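Putative isohexenylglutaconyl-CoA hydratase (Pseudomonas aeruginosa, PDB 4ZU2) probably hydrates isohexenylglutaconyl-CoA during the breakdown of acyclic terpenes such as citronellate, as a member of the crotonase (enoyl-CoA hydratase/isomerase) family. Local coordinates at residues A[52-66]-A[103-117]. Residues are numbered along the deposited sequence; the frame is centred on the assembly and turned at random.
Sequences VRALVLRGADGHFCA and QLLVALVEGAVLGGG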
# COMPACT_ATOMS: atom_id res chain seq x y z
N VAL A 52 2.52 -26.63 15.94
CA VAL A 52 3.47 -25.50 15.82
C VAL A 52 2.73 -24.26 15.32
O VAL A 52 2.36 -24.19 14.15
CB VAL A 52 4.62 -25.87 14.86
CG1 VAL A 52 5.65 -24.76 14.81
CG2 VAL A 52 5.28 -27.19 15.29
N ARG A 53 2.48 -23.30 16.20
CA ARG A 53 1.52 -22.21 15.97
C ARG A 53 2.25 -20.91 15.69
O ARG A 53 1.67 -19.96 15.16
CB ARG A 53 0.66 -22.00 17.22
CG ARG A 53 -0.15 -23.20 17.69
CD ARG A 53 -0.73 -22.99 19.10
NE ARG A 53 -1.70 -21.89 19.17
CZ ARG A 53 -2.33 -21.49 20.28
NH1 ARG A 53 -2.10 -22.07 21.47
NH2 ARG A 53 -3.19 -20.49 20.20
N ALA A 54 3.53 -20.84 16.10
CA ALA A 54 4.34 -19.66 15.84
C ALA A 54 5.83 -19.98 15.57
O ALA A 54 6.36 -21.00 16.02
CB ALA A 54 4.19 -18.65 16.94
N LEU A 55 6.46 -19.13 14.78
CA LEU A 55 7.87 -19.21 14.53
C LEU A 55 8.46 -17.87 14.90
O LEU A 55 7.88 -16.82 14.58
CB LEU A 55 8.18 -19.54 13.07
CG LEU A 55 7.44 -20.77 12.53
CD1 LEU A 55 7.52 -20.83 11.00
CD2 LEU A 55 7.94 -22.06 13.17
N VAL A 56 9.58 -17.92 15.62
CA VAL A 56 10.36 -16.74 15.93
C VAL A 56 11.73 -16.90 15.27
O VAL A 56 12.36 -17.93 15.32
CB VAL A 56 10.46 -16.48 17.43
CG1 VAL A 56 10.95 -15.08 17.68
CG2 VAL A 56 9.10 -16.68 18.09
N LEU A 57 12.11 -15.86 14.57
CA LEU A 57 13.19 -15.90 13.67
C LEU A 57 14.12 -14.85 14.20
O LEU A 57 13.73 -13.70 14.37
CB LEU A 57 12.71 -15.55 12.27
CG LEU A 57 13.78 -15.68 11.20
CD1 LEU A 57 14.47 -17.01 11.25
CD2 LEU A 57 13.17 -15.44 9.81
N ARG A 58 15.34 -15.28 14.50
CA ARG A 58 16.27 -14.42 15.22
C ARG A 58 17.72 -14.72 14.83
O ARG A 58 18.03 -15.75 14.26
CB ARG A 58 16.07 -14.59 16.73
CG ARG A 58 16.29 -13.30 17.52
CD ARG A 58 16.15 -13.47 19.03
NE ARG A 58 16.51 -14.80 19.51
CZ ARG A 58 15.73 -15.59 20.26
NH1 ARG A 58 14.50 -15.21 20.65
NH2 ARG A 58 16.19 -16.78 20.63
N GLY A 59 18.60 -13.77 15.14
CA GLY A 59 19.99 -13.85 14.77
C GLY A 59 20.89 -13.94 16.00
O GLY A 59 20.65 -13.29 17.01
N ALA A 60 21.92 -14.76 15.92
CA ALA A 60 22.82 -14.90 17.03
C ALA A 60 23.62 -13.61 17.19
O ALA A 60 23.90 -12.91 16.20
CB ALA A 60 23.73 -16.06 16.81
N ASP A 61 23.91 -13.25 18.44
CA ASP A 61 24.89 -12.22 18.79
C ASP A 61 24.61 -10.79 18.39
O ASP A 61 25.54 -10.02 18.18
CB ASP A 61 26.22 -12.60 18.19
CG ASP A 61 27.25 -12.76 19.22
OD1 ASP A 61 27.84 -11.73 19.58
OD2 ASP A 61 27.41 -13.92 19.69
N GLY A 62 23.34 -10.41 18.28
CA GLY A 62 23.00 -9.03 18.03
C GLY A 62 23.01 -8.59 16.56
O GLY A 62 23.10 -7.41 16.24
N HIS A 63 22.94 -9.56 15.66
CA HIS A 63 22.69 -9.22 14.27
C HIS A 63 21.66 -10.22 13.74
O HIS A 63 21.68 -11.39 14.11
CB HIS A 63 23.98 -9.26 13.43
CG HIS A 63 25.06 -8.33 13.90
ND1 HIS A 63 25.03 -6.97 13.68
CD2 HIS A 63 26.22 -8.57 14.57
CE1 HIS A 63 26.10 -6.41 14.20
NE2 HIS A 63 26.85 -7.37 14.74
N PHE A 64 20.77 -9.76 12.86
CA PHE A 64 19.76 -10.64 12.30
C PHE A 64 20.31 -11.44 11.13
O PHE A 64 20.41 -12.65 11.17
CB PHE A 64 18.54 -9.80 11.87
CG PHE A 64 17.43 -10.60 11.29
CD1 PHE A 64 16.74 -11.51 12.07
CD2 PHE A 64 17.04 -10.42 9.96
CE1 PHE A 64 15.69 -12.25 11.54
CE2 PHE A 64 15.98 -11.14 9.41
CZ PHE A 64 15.31 -12.05 10.18
N CYS A 65 20.66 -10.74 10.07
CA CYS A 65 21.29 -11.38 8.92
C CYS A 65 21.83 -10.31 7.99
O CYS A 65 21.13 -9.42 7.56
CB CYS A 65 20.35 -12.35 8.18
SG CYS A 65 20.95 -12.77 6.48
N ALA A 66 23.11 -10.42 7.71
CA ALA A 66 23.83 -9.41 6.96
C ALA A 66 23.81 -9.54 5.44
O ALA A 66 24.40 -8.72 4.78
CB ALA A 66 25.28 -9.38 7.45
N GLN A 103 1.89 -21.05 10.11
CA GLN A 103 2.26 -20.40 11.37
C GLN A 103 2.32 -18.90 11.29
O GLN A 103 2.62 -18.33 10.23
CB GLN A 103 3.70 -20.83 11.76
CG GLN A 103 3.89 -22.28 12.17
CD GLN A 103 4.00 -23.23 11.02
OE1 GLN A 103 4.40 -22.86 9.91
NE2 GLN A 103 3.65 -24.50 11.27
N LEU A 104 2.13 -18.26 12.45
CA LEU A 104 2.58 -16.88 12.67
C LEU A 104 4.14 -16.85 12.69
O LEU A 104 4.77 -17.63 13.40
CB LEU A 104 2.03 -16.33 13.98
CG LEU A 104 2.16 -14.83 14.21
CD1 LEU A 104 1.08 -14.04 13.50
CD2 LEU A 104 2.15 -14.47 15.73
N LEU A 105 4.74 -15.97 11.90
CA LEU A 105 6.18 -15.85 11.79
C LEU A 105 6.52 -14.51 12.37
O LEU A 105 6.10 -13.47 11.85
CB LEU A 105 6.62 -15.92 10.34
CG LEU A 105 8.12 -15.64 10.08
CD1 LEU A 105 9.06 -16.62 10.83
CD2 LEU A 105 8.44 -15.69 8.61
N VAL A 106 7.24 -14.53 13.49
CA VAL A 106 7.66 -13.29 14.13
C VAL A 106 9.15 -13.09 13.88
O VAL A 106 9.94 -13.99 14.14
CB VAL A 106 7.39 -13.32 15.66
CG1 VAL A 106 7.71 -11.95 16.30
CG2 VAL A 106 5.96 -13.73 15.92
N ALA A 107 9.54 -11.92 13.36
CA ALA A 107 10.95 -11.62 13.24
C ALA A 107 11.41 -10.63 14.32
O ALA A 107 10.89 -9.56 14.43
CB ALA A 107 11.32 -11.11 11.84
N LEU A 108 12.44 -11.03 15.07
CA LEU A 108 13.11 -10.15 16.01
C LEU A 108 14.43 -9.69 15.39
O LEU A 108 15.42 -10.44 15.33
CB LEU A 108 13.29 -10.89 17.34
CG LEU A 108 13.44 -10.07 18.63
CD1 LEU A 108 12.34 -9.05 18.74
CD2 LEU A 108 13.40 -10.96 19.82
N VAL A 109 14.45 -8.46 14.87
CA VAL A 109 15.58 -8.01 14.06
C VAL A 109 16.48 -7.02 14.85
O VAL A 109 16.03 -6.01 15.36
CB VAL A 109 15.11 -7.44 12.68
CG1 VAL A 109 14.23 -8.47 11.92
CG2 VAL A 109 14.36 -6.17 12.84
N GLU A 110 17.76 -7.36 14.94
CA GLU A 110 18.73 -6.55 15.66
C GLU A 110 19.90 -6.37 14.74
O GLU A 110 20.16 -7.23 13.93
CB GLU A 110 19.21 -7.29 16.90
CG GLU A 110 18.11 -7.66 17.82
CD GLU A 110 18.61 -8.52 18.95
OE1 GLU A 110 19.10 -7.93 19.96
OE2 GLU A 110 18.57 -9.77 18.78
N GLY A 111 20.61 -5.25 14.90
CA GLY A 111 21.85 -4.98 14.20
C GLY A 111 21.66 -4.99 12.69
O GLY A 111 20.78 -4.31 12.19
N ALA A 112 22.45 -5.79 11.99
CA ALA A 112 22.40 -5.80 10.53
C ALA A 112 21.20 -6.58 9.97
O ALA A 112 21.01 -7.78 10.26
CB ALA A 112 23.71 -6.35 9.96
N VAL A 113 20.40 -5.88 9.18
CA VAL A 113 19.23 -6.44 8.48
C VAL A 113 19.36 -6.03 7.00
O VAL A 113 18.76 -5.06 6.55
CB VAL A 113 17.93 -5.89 9.06
CG1 VAL A 113 16.74 -6.65 8.52
CG2 VAL A 113 17.96 -5.91 10.58
N LEU A 114 20.24 -6.70 6.28
CA LEU A 114 20.70 -6.24 4.96
C LEU A 114 20.57 -7.28 3.84
O LEU A 114 20.86 -8.46 4.05
CB LEU A 114 22.18 -5.91 5.03
CG LEU A 114 22.68 -4.88 6.04
CD1 LEU A 114 24.19 -4.80 5.97
CD2 LEU A 114 22.06 -3.49 5.79
N GLY A 115 20.19 -6.80 2.65
CA GLY A 115 20.06 -7.65 1.48
C GLY A 115 19.08 -8.77 1.76
O GLY A 115 18.00 -8.54 2.26
N GLY A 116 19.47 -9.98 1.45
CA GLY A 116 18.64 -11.13 1.74
C GLY A 116 18.11 -11.14 3.18
O GLY A 116 17.06 -11.71 3.44
N GLY A 117 18.85 -10.53 4.10
CA GLY A 117 18.40 -10.35 5.48
C GLY A 117 17.15 -9.48 5.57
O GLY A 117 16.20 -9.83 6.27
O HOH W 1 18.10 -10.66 15.49
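Phe64 lays one face of its ring on Val109: CG1 of Val109 stands 3.8 Å from the ring centroid, almost on the normal, a CH-pi contact. With CG anti to the backbone N (chi1 -180°), the ring lies under that methyl, and CE2 at its edge comes within 3.4 Å of Gly117 O, in the ring plane. At the other end of the contact, Leu55 rests its CG and CD1 on CB of Gln103, while its CB touches Leu105 CD1. The Gln103 chain bends at chi2 (81°), bringing NE2 into a 3.2 Å hydrogen bond with Val52 O, while the same nitrogen also hydrogen-bonds Val46 O. Between these ends strands 54-59 and 104-109 run parallel as neighbours in the central sheet, with Val106 N donating almost straight to Leu55 O. Beyond them the register shifts by two, and a single bridge pairs Cys65 with Val113: Cys65 N donates to Ala112 O, and Cys65 O accepts from Leu114 N at 3.1 Å. Water 1 joins Gly59 N to Leu108 O where the strands part. In crotonases, backbone NH groups of two such loops form the oxyanion hole for the CoA thioester; the paired bonds through Cys65 would help hold the two loops in register, as expected if they form that site in this protein.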